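Local atomic coordinates of cytochrome C-type biogenesis protein ccmF (Thermus thermophilus, PDB entry 6ZMQ), a protein that binds heme b in the membrane and probably attaches heme to apocytochromes during cytochrome c maturation. Residues S201-Y206 with W225-A230; Q217-E222 with T272-T277. All coordinates share one frame; numbering follows the deposited sequence.

How the interactions relate
From the N terminus, 201-206 on helix 185-213 comes first, then the connecting loop 217-222, then 225-230 on helix 224-247, and last 272-277 on helix 266-284. Interaction 1 closes a short loop of 18 residues by pairing the two helices beside it. Interaction 2 starts within that loop and closes a longer one of 49 residues, so the two cross rather than nest. They adjoin: P203 O lies 3.6 Å from W219 CZ3, and T227 CG2 3.8 Å from F274 CE2. Together they tie three transmembrane helices and one inter-helix loop into a single packed region between bound phospholipid and the heme.

Interaction 1 (S201-Y206 with W225-A230); sequences SVPYAY and WWTLIA. With PTY (phosphatidylethanolamine), chain F.
V202 and P203 pack against W226 and T227 where helices 185-213 and 224-247, successive in the chain, form a roughly antiparallel transmembrane hairpin. The local axes approach to 8.9 Å at 143°. Apolar contacts carry the interface. V202 CG1 lies over the five-membered ring of W226 in a CH-pi contact, but is modelled closer to W226 CD1 than carbons can sit, so only the over-the-face placement is meaningful. P203 CD touches W226 CB at 3.8 Å, and P203 CG meets T227 CG2 at 3.7 Å. T227 turns this methyl to the proline, anti to its own carbonyl carbon, while its OG1 is hydrogen-bonded to the backbone O of R224.

Lipid contacts lie on the far face of the W226 indole and along W225 and I229. W226 has CG anti to the carbonyl carbon (chi1 -75°), and its indole stands as a partition, V202 on one face and the phosphatidylethanolamine glycerol on the other, with PTY C1 3.5 Å above the ring plane. With W226 cut back to an alanine, V202 and the lipid glycerol would probably face each other across a gap. W225 comes edge-on to the phosphate of this lipid, CD1 3.3 Å from its ester oxygen PTY O11, and NE1 makes a weak hydrogen bond to a further phosphatidylethanolamine. One turn on, I229 CD1 lies 3.3 Å from the ester carbonyl oxygen PTY O30.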
ATOM      1  N   SER A 201      -0.442   2.535 -13.118  1.00 28.32           N
ATOM      2  CA  SER A 201      -0.947   2.248 -14.454  1.00 29.89           C
ATOM      3  C   SER A 201      -0.264   3.110 -15.500  1.00 39.61           C
ATOM      4  O   SER A 201       0.205   2.601 -16.527  1.00 48.07           O
ATOM      5  CB  SER A 201      -2.454   2.454 -14.501  1.00 37.60           C
ATOM      6  OG  SER A 201      -2.784   3.813 -14.700  1.00 43.05           O
ATOM      7  N   VAL A 202      -0.176   4.421 -15.258  1.00 45.86           N
ATOM      8  CA  VAL A 202       0.139   5.353 -16.350  1.00 52.16           C
ATOM      9  C   VAL A 202       1.620   5.382 -16.747  1.00 41.58           C
ATOM     10  O   VAL A 202       1.895   5.474 -17.952  1.00 44.32           O
ATOM     11  CB  VAL A 202      -0.518   6.714 -16.105  1.00 58.23           C
ATOM     12  CG1 VAL A 202      -0.305   7.197 -14.710  1.00 67.35           C
ATOM     13  CG2 VAL A 202      -0.077   7.819 -17.089  1.00 59.40           C
ATOM     14  N   PRO A 203       2.608   5.239 -15.836  1.00 37.75           N
ATOM     15  CA  PRO A 203       3.978   4.912 -16.301  1.00 36.42           C
ATOM     16  C   PRO A 203       4.108   3.625 -17.100  1.00 43.36           C
ATOM     17  O   PRO A 203       4.796   3.650 -18.135  1.00 48.86           O
ATOM     18  CB  PRO A 203       4.772   4.815 -14.983  1.00 27.75           C
ATOM     19  CG  PRO A 203       3.729   4.941 -13.897  1.00 36.33           C
ATOM     20  CD  PRO A 203       2.746   5.844 -14.512  1.00 36.39           C
ATOM     21  N   TYR A 204       3.441   2.537 -16.657  1.00 38.59           N
ATOM     22  CA  TYR A 204       3.486   1.243 -17.348  1.00 40.52           C
ATOM     23  C   TYR A 204       3.018   1.369 -18.784  1.00 46.65           C
ATOM     24  O   TYR A 204       3.675   0.854 -19.699  1.00 68.18           O
ATOM     25  CB  TYR A 204       2.608   0.208 -16.628  1.00 42.01           C
ATOM     26  CG  TYR A 204       2.316  -1.053 -17.448  1.00 37.60           C
ATOM     27  CD1 TYR A 204       3.268  -2.065 -17.544  1.00 34.30           C
ATOM     28  CD2 TYR A 204       1.084  -1.243 -18.102  1.00 34.76           C
ATOM     29  CE1 TYR A 204       3.022  -3.214 -18.273  1.00 28.79           C
ATOM     30  CE2 TYR A 204       0.838  -2.391 -18.846  1.00 34.63           C
ATOM     31  CZ  TYR A 204       1.813  -3.369 -18.924  1.00 35.83           C
ATOM     32  OH  TYR A 204       1.588  -4.524 -19.640  1.00 51.98           O
ATOM     33  N   ALA A 205       1.916   2.109 -18.976  1.00 35.15           N
ATOM     34  CA  ALA A 205       1.385   2.454 -20.288  1.00 36.96           C
ATOM     35  C   ALA A 205       2.433   3.127 -21.151  1.00 50.10           C
ATOM     36  O   ALA A 205       2.750   2.621 -22.240  1.00 73.71           O
ATOM     37  CB  ALA A 205       0.178   3.373 -20.107  1.00 28.84           C
ATOM     38  N   TYR A 206       3.093   4.152 -20.585  1.00 38.41           N
ATOM     39  CA  TYR A 206       4.168   4.874 -21.260  1.00 33.73           C
ATOM     40  C   TYR A 206       5.319   3.945 -21.607  1.00 40.29           C
ATOM     41  O   TYR A 206       5.818   3.977 -22.743  1.00 46.14           O
ATOM     42  CB  TYR A 206       4.654   6.025 -20.379  1.00 34.55           C
ATOM     43  CG  TYR A 206       3.975   7.368 -20.598  1.00 34.78           C
ATOM     44  CD1 TYR A 206       2.747   7.654 -20.013  1.00 37.29           C
ATOM     45  CD2 TYR A 206       4.589   8.365 -21.342  1.00 40.15           C
ATOM     46  CE1 TYR A 206       2.133   8.882 -20.180  1.00 40.64           C
ATOM     47  CE2 TYR A 206       3.984   9.599 -21.512  1.00 39.45           C
ATOM     48  CZ  TYR A 206       2.758   9.850 -20.936  1.00 44.23           C
ATOM     49  OH  TYR A 206       2.154  11.073 -21.110  1.00 49.73           O
ATOM     50  N   TRP A 225       5.672  11.976 -11.736  1.00 47.93           N
ATOM     51  CA  TRP A 225       4.863  12.339 -10.577  1.00 29.14           C
ATOM     52  C   TRP A 225       3.819  11.269 -10.280  1.00 29.20           C
ATOM     53  O   TRP A 225       3.463  11.055  -9.117  1.00 37.52           O
ATOM     54  CB  TRP A 225       4.238  13.719 -10.801  1.00 28.57           C
ATOM     55  CG  TRP A 225       5.253  14.870 -10.661  1.00 41.43           C
ATOM     56  CD1 TRP A 225       5.489  15.841 -11.590  1.00 56.70           C
ATOM     57  CD2 TRP A 225       6.128  15.171  -9.547  1.00 54.90           C
ATOM     58  NE1 TRP A 225       6.462  16.704 -11.151  1.00 68.82           N
ATOM     59  CE2 TRP A 225       6.864  16.324  -9.899  1.00 71.16           C
ATOM     60  CE3 TRP A 225       6.365  14.582  -8.297  1.00 69.57           C
ATOM     61  CZ2 TRP A 225       7.812  16.891  -9.050  1.00 85.40           C
ATOM     62  CZ3 TRP A 225       7.303  15.156  -7.461  1.00 85.38           C
ATOM     63  CH2 TRP A 225       8.017  16.290  -7.842  1.00 89.84           C
ATOM     64  N   TRP A 226       3.347  10.563 -11.317  1.00 21.44           N
ATOM     65  CA  TRP A 226       2.475   9.409 -11.102  1.00 38.66           C
ATOM     66  C   TRP A 226       3.227   8.269 -10.438  1.00 46.44           C
ATOM     67  O   TRP A 226       2.653   7.535  -9.630  1.00 67.80           O
ATOM     68  CB  TRP A 226       1.884   8.903 -12.416  1.00 44.84           C
ATOM     69  CG  TRP A 226       0.811   9.739 -12.972  1.00 48.36           C
ATOM     70  CD1 TRP A 226      -0.521   9.654 -12.709  1.00 57.24           C
ATOM     71  CD2 TRP A 226       0.964  10.766 -13.952  1.00 43.14           C
ATOM     72  NE1 TRP A 226      -1.214  10.579 -13.457  1.00 39.08           N
ATOM     73  CE2 TRP A 226      -0.320  11.280 -14.223  1.00 43.50           C
ATOM     74  CE3 TRP A 226       2.069  11.318 -14.612  1.00 44.59           C
ATOM     75  CZ2 TRP A 226      -0.531  12.319 -15.126  1.00 56.66           C
ATOM     76  CZ3 TRP A 226       1.857  12.351 -15.511  1.00 50.75           C
ATOM     77  CH2 TRP A 226       0.568  12.840 -15.761  1.00 56.40           C
ATOM     78  N   THR A 227       4.514   8.110 -10.766  1.00 30.49           N
ATOM     79  CA  THR A 227       5.339   7.098 -10.112  1.00 22.11           C
ATOM     80  C   THR A 227       5.535   7.411  -8.633  1.00 30.24           C
ATOM     81  O   THR A 227       5.328   6.534  -7.779  1.00 49.99           O
ATOM     82  CB  THR A 227       6.694   6.991 -10.815  1.00 36.25           C
ATOM     83  OG1 THR A 227       7.490   8.146 -10.517  1.00 54.64           O
ATOM     84  CG2 THR A 227       6.494   6.910 -12.318  1.00 47.46           C
ATOM     85  N   LEU A 228       5.862   8.674  -8.304  1.00 31.00           N
ATOM     86  CA  LEU A 228       6.032   9.052  -6.898  1.00 33.43           C
ATOM     87  C   LEU A 228       4.712   8.998  -6.129  1.00 53.94           C
ATOM     88  O   LEU A 228       4.666   8.432  -5.032  1.00 72.94           O
ATOM     89  CB  LEU A 228       6.646  10.449  -6.769  1.00 20.54           C
ATOM     90  CG  LEU A 228       6.695  10.945  -5.309  1.00 28.30           C
ATOM     91  CD1 LEU A 228       7.651  10.143  -4.402  1.00 27.26           C
ATOM     92  CD2 LEU A 228       6.911  12.418  -5.187  1.00 48.14           C
ATOM     93  N   ILE A 229       3.628   9.517  -6.716  1.00 52.37           N
ATOM     94  CA  ILE A 229       2.322   9.557  -6.062  1.00 42.09           C
ATOM     95  C   ILE A 229       1.736   8.152  -5.907  1.00 41.79           C
ATOM     96  O   ILE A 229       1.134   7.833  -4.874  1.00 59.73           O
ATOM     97  CB  ILE A 229       1.408  10.532  -6.839  1.00 31.89           C
ATOM     98  CG1 ILE A 229       1.609  11.964  -6.312  1.00 29.45           C
ATOM     99  CG2 ILE A 229      -0.059  10.104  -6.885  1.00 29.39           C
ATOM    100  CD1 ILE A 229       1.053  13.082  -7.184  1.00 35.51           C
ATOM    101  N   ALA A 230       1.984   7.267  -6.878  1.00 29.47           N
ATOM    102  CA  ALA A 230       1.567   5.868  -6.786  1.00 24.19           C
ATOM    103  C   ALA A 230       2.305   5.144  -5.678  1.00 30.54           C
ATOM    104  O   ALA A 230       1.700   4.379  -4.914  1.00 54.62           O
ATOM    105  CB  ALA A 230       1.851   5.151  -8.103  1.00 27.61           C
TER
HETATM  106  C1  PTY F 705      -0.558  13.777 -11.652  1.00 49.19           C
HETATM  107  C2  PTY F 705       6.001  15.192 -15.020  1.00 53.77           C
HETATM  108  C3  PTY F 705       4.679  15.924 -15.249  1.00 61.05           C
HETATM  109  O4  PTY F 705      -1.739  13.151 -11.241  1.00 43.94           O
HETATM  110  C5  PTY F 705       0.355  15.945 -12.586  1.00 59.72           C
HETATM  111  C6  PTY F 705      -0.887  15.207 -12.069  1.00 61.84           C
HETATM  112  O7  PTY F 705      -1.365  15.863 -10.925  1.00 82.66           O
HETATM  113  C8  PTY F 705      -2.534  16.629 -11.051  1.00 85.29           C
HETATM  114  O10 PTY F 705      -2.672  17.377 -11.961  1.00 87.46           O
HETATM  115  C11 PTY F 705      -3.634  16.506  -9.991  1.00 76.96           C
HETATM  116  C12 PTY F 705      -4.907  17.212 -10.464  1.00 55.14           C
HETATM  117  C13 PTY F 705      -6.046  17.080  -9.448  1.00 48.03           C
HETATM  118  C14 PTY F 705      -5.668  17.745  -8.123  1.00 46.47           C
HETATM  119  C15 PTY F 705      -6.914  17.972  -7.264  1.00 45.12           C
HETATM  120  C16 PTY F 705      -6.485  18.021  -5.798  1.00 47.75           C
HETATM  121  C17 PTY F 705      -7.628  17.586  -4.875  1.00 49.73           C
HETATM  122  C18 PTY F 705      -7.411  16.212  -4.218  1.00 54.00           C
HETATM  123  C19 PTY F 705      -5.948  15.896  -3.886  1.00 61.91           C
HETATM  124  C20 PTY F 705      -5.831  15.190  -2.531  1.00 70.11           C
HETATM  125  C21 PTY F 705      -6.405  13.770  -2.582  1.00 70.66           C
HETATM  126  C22 PTY F 705      -6.257  13.119  -1.202  1.00 70.66           C
HETATM  127  C23 PTY F 705      -6.199  11.590  -1.287  1.00 68.84           C
HETATM  128  C24 PTY F 705      -7.513  10.996  -0.765  1.00 58.17           C
HETATM  129  C25 PTY F 705      -7.233   9.856   0.220  1.00 40.61           C
HETATM  130  C26 PTY F 705      -8.520   9.431   0.931  1.00 35.34           C
HETATM  131  C27 PTY F 705      -8.180   8.813   2.286  1.00 35.49           C
HETATM  132  C28 PTY F 705      -9.355   9.042   3.234  1.00 36.11           C
HETATM  133  C29 PTY F 705      -8.854   9.223   4.663  1.00 32.35           C
HETATM  134  C30 PTY F 705      -1.601  12.226 -10.198  1.00 43.13           C
HETATM  135  C31 PTY F 705      -2.841  11.671  -9.492  1.00 37.82           C
HETATM  136  O30 PTY F 705      -0.523  11.856  -9.868  1.00 52.98           O
HETATM  137  C32 PTY F 705      -3.761  12.752  -8.925  1.00 39.17           C
HETATM  138  C33 PTY F 705      -4.837  12.074  -8.073  1.00 39.57           C
HETATM  139  C34 PTY F 705      -5.006  12.807  -6.742  1.00 44.74           C
HETATM  140  C35 PTY F 705      -5.426  11.796  -5.677  1.00 47.51           C
HETATM  141  C36 PTY F 705      -6.827  11.274  -6.004  1.00 48.65           C
HETATM  142  C37 PTY F 705      -7.581  10.919  -4.716  1.00 46.60           C
HETATM  143  C38 PTY F 705      -8.993  10.408  -5.024  1.00 38.49           C
HETATM  144  C39 PTY F 705      -9.726   9.968  -3.756  1.00 31.77           C
HETATM  145  C40 PTY F 705     -11.207  10.330  -3.864  1.00 40.23           C
HETATM  146  C41 PTY F 705     -11.925  10.058  -2.542  1.00 55.89           C
HETATM  147  C42 PTY F 705     -11.847  11.309  -1.671  1.00 56.74           C
HETATM  148  C43 PTY F 705     -13.260  11.839  -1.440  1.00 42.64           C
HETATM  149  C44 PTY F 705     -13.259  12.628  -0.134  1.00 26.96           C
HETATM  150  P1  PTY F 705       2.161  16.043 -14.500  1.00 50.24           P
HETATM  151  O11 PTY F 705       3.711  15.502 -14.325  1.00 59.32           O
HETATM  152  O12 PTY F 705       1.762  15.877 -15.947  1.00 41.33           O
HETATM  153  O13 PTY F 705       2.122  17.519 -14.183  1.00 54.25           O
HETATM  154  O14 PTY F 705       1.123  15.207 -13.508  1.00 51.79           O
HETATM  155  N1  PTY F 705       7.051  15.857 -15.772  1.00 41.75           N

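Interaction 2 (Q217-E222 with T272-T277); sequences QTWVEE and TAFLHT. With HEM (protoporphyrin IX containing Fe), chain B.
F274, on the transmembrane helix 266-284, reaches W219 and V220 in the loop that joins helices 185-213 and 224-247. At the start of the helical segment, T272 OG1 is hydrogen-bonded to W268 O and to the indole NE1 of W231. The backbone O of T272 also receives a weak hydrogen bond from H276 ND1, at 3.3 Å and 125°. A273 turns its methyl to helix 362-384. F274 then carries the contact itself. With CG anti to the backbone N (chi1 167°), its ring extends toward the loop and meets the far rim of the tryptophan: CE1 lies 3.9 Å from W219 CH2, which sits at the phenylalanine edge near its plane. V220 CG2 approaches more loosely, 4.4 Å from F274 CZ. Within the loop, V220 CB covers the centre of one face of the W219 indole, and F292 of helix 288-307 stacks with that tryptophan. L275 turns to the cofactor, CD2 3.6 Å from CBD of a heme propionate arm. H276 follows as an axial ligand, NE2 2.3 Å from the heme iron, with H510 as the other, though its ring is modelled too close to the porphyrin for its exact position to be relied on. T277 ends the segment, its carbonyl O bound by N291 ND2. Further along the helix, Q281 NE2 hydrogen-bonds Q217 O. F274, W219 and V220 meet through carbon alone, so fit and burial make this patch, while the iron fixes NE2 and the weak bond from ND1 to the T272 carbonyl may add a mild bias to the H276 ring's rotation.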
ATOM      1  N   GLN A 217      14.178   6.617 -23.353  1.00 34.47           N
ATOM      2  CA  GLN A 217      14.588   7.356 -22.172  1.00 43.69           C
ATOM      3  C   GLN A 217      13.577   8.412 -21.752  1.00 50.86           C
ATOM      4  O   GLN A 217      13.359   8.598 -20.549  1.00 64.55           O
ATOM      5  CB  GLN A 217      15.975   7.984 -22.409  1.00 51.96           C
ATOM      6  CG  GLN A 217      16.249   9.358 -21.803  1.00 62.95           C
ATOM      7  CD  GLN A 217      16.445   9.279 -20.303  1.00 67.04           C
ATOM      8  OE1 GLN A 217      16.785   8.226 -19.777  1.00 76.51           O
ATOM      9  NE2 GLN A 217      16.203  10.384 -19.606  1.00 70.47           N
ATOM     10  N   THR A 218      12.883   9.025 -22.717  1.00 57.74           N
ATOM     11  CA  THR A 218      12.014  10.171 -22.466  1.00 62.49           C
ATOM     12  C   THR A 218      10.769   9.827 -21.659  1.00 59.02           C
ATOM     13  O   THR A 218      10.160  10.730 -21.077  1.00 66.30           O
ATOM     14  CB  THR A 218      11.589  10.808 -23.796  1.00 69.59           C
ATOM     15  OG1 THR A 218      10.813  11.984 -23.535  1.00 66.66           O
ATOM     16  CG2 THR A 218      10.766   9.829 -24.634  1.00 72.30           C
ATOM     17  N   TRP A 219      10.391   8.548 -21.602  1.00 57.38           N
ATOM     18  CA  TRP A 219       9.117   8.126 -21.027  1.00 48.44           C
ATOM     19  C   TRP A 219       9.015   8.304 -19.514  1.00 54.82           C
ATOM     20  O   TRP A 219       7.898   8.485 -19.021  1.00 59.95           O
ATOM     21  CB  TRP A 219       8.864   6.656 -21.365  1.00 38.25           C
ATOM     22  CG  TRP A 219       9.772   5.728 -20.617  1.00 29.43           C
ATOM     23  CD1 TRP A 219      11.072   5.455 -20.911  1.00 38.00           C
ATOM     24  CD2 TRP A 219       9.453   4.957 -19.446  1.00 25.54           C
ATOM     25  NE1 TRP A 219      11.585   4.569 -19.998  1.00 42.02           N
ATOM     26  CE2 TRP A 219      10.611   4.251 -19.088  1.00 42.88           C
ATOM     27  CE3 TRP A 219       8.304   4.803 -18.663  1.00 28.29           C
ATOM     28  CZ2 TRP A 219      10.652   3.389 -17.992  1.00 48.13           C
ATOM     29  CZ3 TRP A 219       8.349   3.951 -17.567  1.00 30.71           C
ATOM     30  CH2 TRP A 219       9.515   3.253 -17.249  1.00 36.04           C
ATOM     31  N   VAL A 220      10.118   8.271 -18.761  1.00 47.90           N
ATOM     32  CA  VAL A 220       9.981   8.180 -17.312  1.00 52.08           C
ATOM     33  C   VAL A 220      10.029   9.561 -16.666  1.00 59.28           C
ATOM     34  O   VAL A 220       9.506   9.733 -15.553  1.00 76.59           O
ATOM     35  CB  VAL A 220      11.020   7.224 -16.674  1.00 43.93           C
ATOM     36  CG1 VAL A 220      12.375   7.848 -16.557  1.00 23.49           C
ATOM     37  CG2 VAL A 220      10.543   6.745 -15.308  1.00 61.71           C
ATOM     38  N   GLU A 221      10.574  10.557 -17.351  1.00 51.17           N
ATOM     39  CA  GLU A 221      10.670  11.893 -16.797  1.00 52.44           C
ATOM     40  C   GLU A 221       9.435  12.723 -17.095  1.00 55.59           C
ATOM     41  O   GLU A 221       9.188  13.713 -16.397  1.00 65.23           O
ATOM     42  CB  GLU A 221      11.943  12.568 -17.325  1.00 60.77           C
ATOM     43  CG  GLU A 221      12.371  12.040 -18.688  1.00 66.47           C
ATOM     44  CD  GLU A 221      13.614  12.711 -19.220  1.00 60.91           C
ATOM     45  OE1 GLU A 221      13.785  12.748 -20.454  1.00 64.33           O
ATOM     46  OE2 GLU A 221      14.442  13.164 -18.396  1.00 65.57           O
ATOM     47  N   GLU A 222       8.644  12.315 -18.089  1.00 49.83           N
ATOM     48  CA  GLU A 222       7.301  12.839 -18.268  1.00 46.56           C
ATOM     49  C   GLU A 222       6.274  12.175 -17.359  1.00 48.71           C
ATOM     50  O   GLU A 222       5.178  12.720 -17.199  1.00 54.59           O
ATOM     51  CB  GLU A 222       6.850  12.669 -19.720  1.00 50.75           C
ATOM     52  CG  GLU A 222       7.859  13.104 -20.775  1.00 69.95           C
ATOM     53  CD  GLU A 222       7.616  12.421 -22.118  1.00 83.12           C
ATOM     54  OE1 GLU A 222       7.490  11.177 -22.143  1.00 88.88           O
ATOM     55  OE2 GLU A 222       7.525  13.128 -23.145  1.00 87.66           O
ATOM     56  N   THR A 272       9.411   0.611  -5.218  1.00 38.27           N
ATOM     57  CA  THR A 272      10.486   1.382  -4.575  1.00 37.66           C
ATOM     58  C   THR A 272      11.723   1.234  -5.434  1.00 41.96           C
ATOM     59  O   THR A 272      12.370   2.214  -5.719  1.00 55.91           O
ATOM     60  CB  THR A 272      10.888   0.768  -3.253  1.00 31.60           C
ATOM     61  OG1 THR A 272       9.637   0.862  -2.611  1.00 40.65           O
ATOM     62  CG2 THR A 272      11.845   1.643  -2.491  1.00 24.89           C
ATOM     63  N   ALA A 273      12.014   0.032  -5.875  1.00 35.04           N
ATOM     64  CA  ALA A 273      13.200  -0.152  -6.718  1.00 30.77           C
ATOM     65  C   ALA A 273      13.007   0.651  -7.991  1.00 42.77           C
ATOM     66  O   ALA A 273      13.895   1.339  -8.443  1.00 45.68           O
ATOM     67  CB  ALA A 273      13.316  -1.606  -7.018  1.00 31.16           C
ATOM     68  N   PHE A 274      11.802   0.601  -8.497  1.00 39.58           N
ATOM     69  CA  PHE A 274      11.482   1.327  -9.736  1.00 38.65           C
ATOM     70  C   PHE A 274      11.636   2.818  -9.513  1.00 43.72           C
ATOM     71  O   PHE A 274      12.199   3.444 -10.325  1.00 55.12           O
ATOM     72  CB  PHE A 274      10.075   0.971 -10.171  1.00 31.54           C
ATOM     73  CG  PHE A 274       9.528   1.872 -11.222  1.00 25.51           C
ATOM     74  CD1 PHE A 274      10.203   2.053 -12.383  1.00 39.43           C
ATOM     75  CD2 PHE A 274       8.356   2.541 -11.021  1.00 33.32           C
ATOM     76  CE1 PHE A 274       9.680   2.884 -13.341  1.00 59.39           C
ATOM     77  CE2 PHE A 274       7.835   3.373 -11.977  1.00 48.20           C
ATOM     78  CZ  PHE A 274       8.499   3.542 -13.142  1.00 59.34           C
ATOM     79  N   LEU A 275      11.229   3.333  -8.371  1.00 41.41           N
ATOM     80  CA  LEU A 275      11.334   4.776  -8.101  1.00 39.30           C
ATOM     81  C   LEU A 275      12.798   5.220  -8.200  1.00 54.14           C
ATOM     82  O   LEU A 275      13.083   6.212  -8.833  1.00 63.31           O
ATOM     83  CB  LEU A 275      10.773   4.950  -6.697  1.00 21.67           C
ATOM     84  CG  LEU A 275      10.322   6.342  -6.339  1.00 20.12           C
ATOM     85  CD1 LEU A 275       9.562   6.325  -5.056  1.00 30.69           C
ATOM     86  CD2 LEU A 275      11.518   7.216  -6.177  1.00 24.27           C
ATOM     87  N   HIS A 276      13.681   4.479  -7.561  1.00 53.47           N
ATOM     88  CA  HIS A 276      15.124   4.765  -7.606  1.00 53.09           C
ATOM     89  C   HIS A 276      15.667   4.614  -9.030  1.00 61.79           C
ATOM     90  O   HIS A 276      16.453   5.433  -9.385  1.00 73.07           O
ATOM     91  CB  HIS A 276      15.851   3.928  -6.549  1.00 46.53           C
ATOM     92  CG  HIS A 276      15.635   4.378  -5.146  1.00 38.53           C
ATOM     93  ND1 HIS A 276      14.413   4.618  -4.641  1.00 32.01           N
ATOM     94  CD2 HIS A 276      16.484   4.615  -4.150  1.00 36.86           C
ATOM     95  CE1 HIS A 276      14.525   5.004  -3.408  1.00 35.60           C
ATOM     96  NE2 HIS A 276      15.768   5.027  -3.085  1.00 34.06           N
ATOM     97  N   THR A 277      15.301   3.597  -9.810  1.00 53.53           N
ATOM     98  CA  THR A 277      15.843   3.472 -11.167  1.00 43.17           C
ATOM     99  C   THR A 277      15.287   4.598 -12.040  1.00 31.41           C
ATOM    100  O   THR A 277      15.995   5.052 -12.908  1.00 30.74           O
ATOM    101  CB  THR A 277      15.914   2.001 -11.560  1.00 40.76           C
ATOM    102  OG1 THR A 277      14.598   1.556 -11.803  1.00 56.01           O
ATOM    103  CG2 THR A 277      16.423   1.173 -10.423  1.00 23.09           C
TER
HETATM  104  CHA HEM B 701      15.038   9.565  -3.290  1.00 41.84           C
HETATM  105  CHB HEM B 701      18.908   6.664  -2.509  1.00 49.80           C
HETATM  106  CHC HEM B 701      16.009   3.443  -0.193  1.00 46.41           C
HETATM  107  CHD HEM B 701      12.327   6.616  -0.606  1.00 48.24           C
HETATM  108  C1A HEM B 701      16.311   9.018  -3.259  1.00 51.28           C
HETATM  109  C2A HEM B 701      17.430   9.626  -3.892  1.00 53.30           C
HETATM  110  C3A HEM B 701      18.511   8.822  -3.680  1.00 47.51           C
HETATM  111  C4A HEM B 701      18.093   7.711  -2.925  1.00 50.50           C
HETATM  112  CMA HEM B 701      19.914   9.059  -4.162  1.00 41.61           C
HETATM  113  CAA HEM B 701      17.440  10.936  -4.664  1.00 48.22           C
HETATM  114  CBA HEM B 701      17.469  12.154  -3.721  1.00 48.79           C
HETATM  115  CGA HEM B 701      18.739  12.192  -2.908  1.00 68.38           C
HETATM  116  O1A HEM B 701      18.679  12.128  -1.659  1.00 78.58           O
HETATM  117  O2A HEM B 701      19.846  12.287  -3.486  1.00 74.03           O
HETATM  118  C1B HEM B 701      18.407   5.535  -1.828  1.00 37.54           C
HETATM  119  C2B HEM B 701      19.177   4.373  -1.584  1.00 38.85           C
HETATM  120  C3B HEM B 701      18.388   3.469  -0.943  1.00 42.30           C
HETATM  121  C4B HEM B 701      17.071   4.092  -0.814  1.00 36.59           C
HETATM  122  CMB HEM B 701      20.614   4.167  -1.947  1.00 38.20           C
HETATM  123  CAB HEM B 701      18.739   2.119  -0.486  1.00 56.09           C
HETATM  124  CBB HEM B 701      18.347   1.029  -1.422  1.00 57.44           C
HETATM  125  C1C HEM B 701      14.789   4.066  -0.038  1.00 32.81           C
HETATM  126  C2C HEM B 701      13.760   3.622   0.793  1.00 22.09           C
HETATM  127  C3C HEM B 701      12.741   4.533   0.659  1.00 20.59           C
HETATM  128  C4C HEM B 701      13.137   5.545  -0.246  1.00 30.76           C
HETATM  129  CMC HEM B 701      13.724   2.395   1.667  1.00 20.80           C
HETATM  130  CAC HEM B 701      11.459   4.455   1.338  1.00 20.41           C
HETATM  131  CBC HEM B 701      11.232   5.248   2.569  1.00 27.00           C
HETATM  132  C1D HEM B 701      12.713   7.683  -1.432  1.00 45.53           C
HETATM  133  C2D HEM B 701      11.824   8.750  -1.906  1.00 45.29           C
HETATM  134  C3D HEM B 701      12.572   9.587  -2.661  1.00 46.44           C
HETATM  135  C4D HEM B 701      13.938   9.017  -2.632  1.00 40.51           C
HETATM  136  CMD HEM B 701      10.356   8.885  -1.610  1.00 40.02           C
HETATM  137  CAD HEM B 701      12.108  10.845  -3.378  1.00 47.46           C
HETATM  138  CBD HEM B 701      11.997  10.550  -4.879  1.00 52.06           C
HETATM  139  CGD HEM B 701      11.412  11.675  -5.701  1.00 47.94           C
HETATM  140  O1D HEM B 701      12.138  12.392  -6.427  1.00 41.28           O
HETATM  141  O2D HEM B 701      10.185  11.881  -5.677  1.00 49.50           O
HETATM  142  NA  HEM B 701      16.749   7.837  -2.692  1.00 63.47           N
HETATM  143  NB  HEM B 701      17.159   5.311  -1.368  1.00 39.48           N
HETATM  144  NC  HEM B 701      14.415   5.241  -0.631  1.00 40.47           N
HETATM  145  ND  HEM B 701      13.929   7.907  -1.888  1.00 57.77           N
HETATM  146 FE   HEM B 701      15.585   6.669  -1.522  1.00 52.30          FE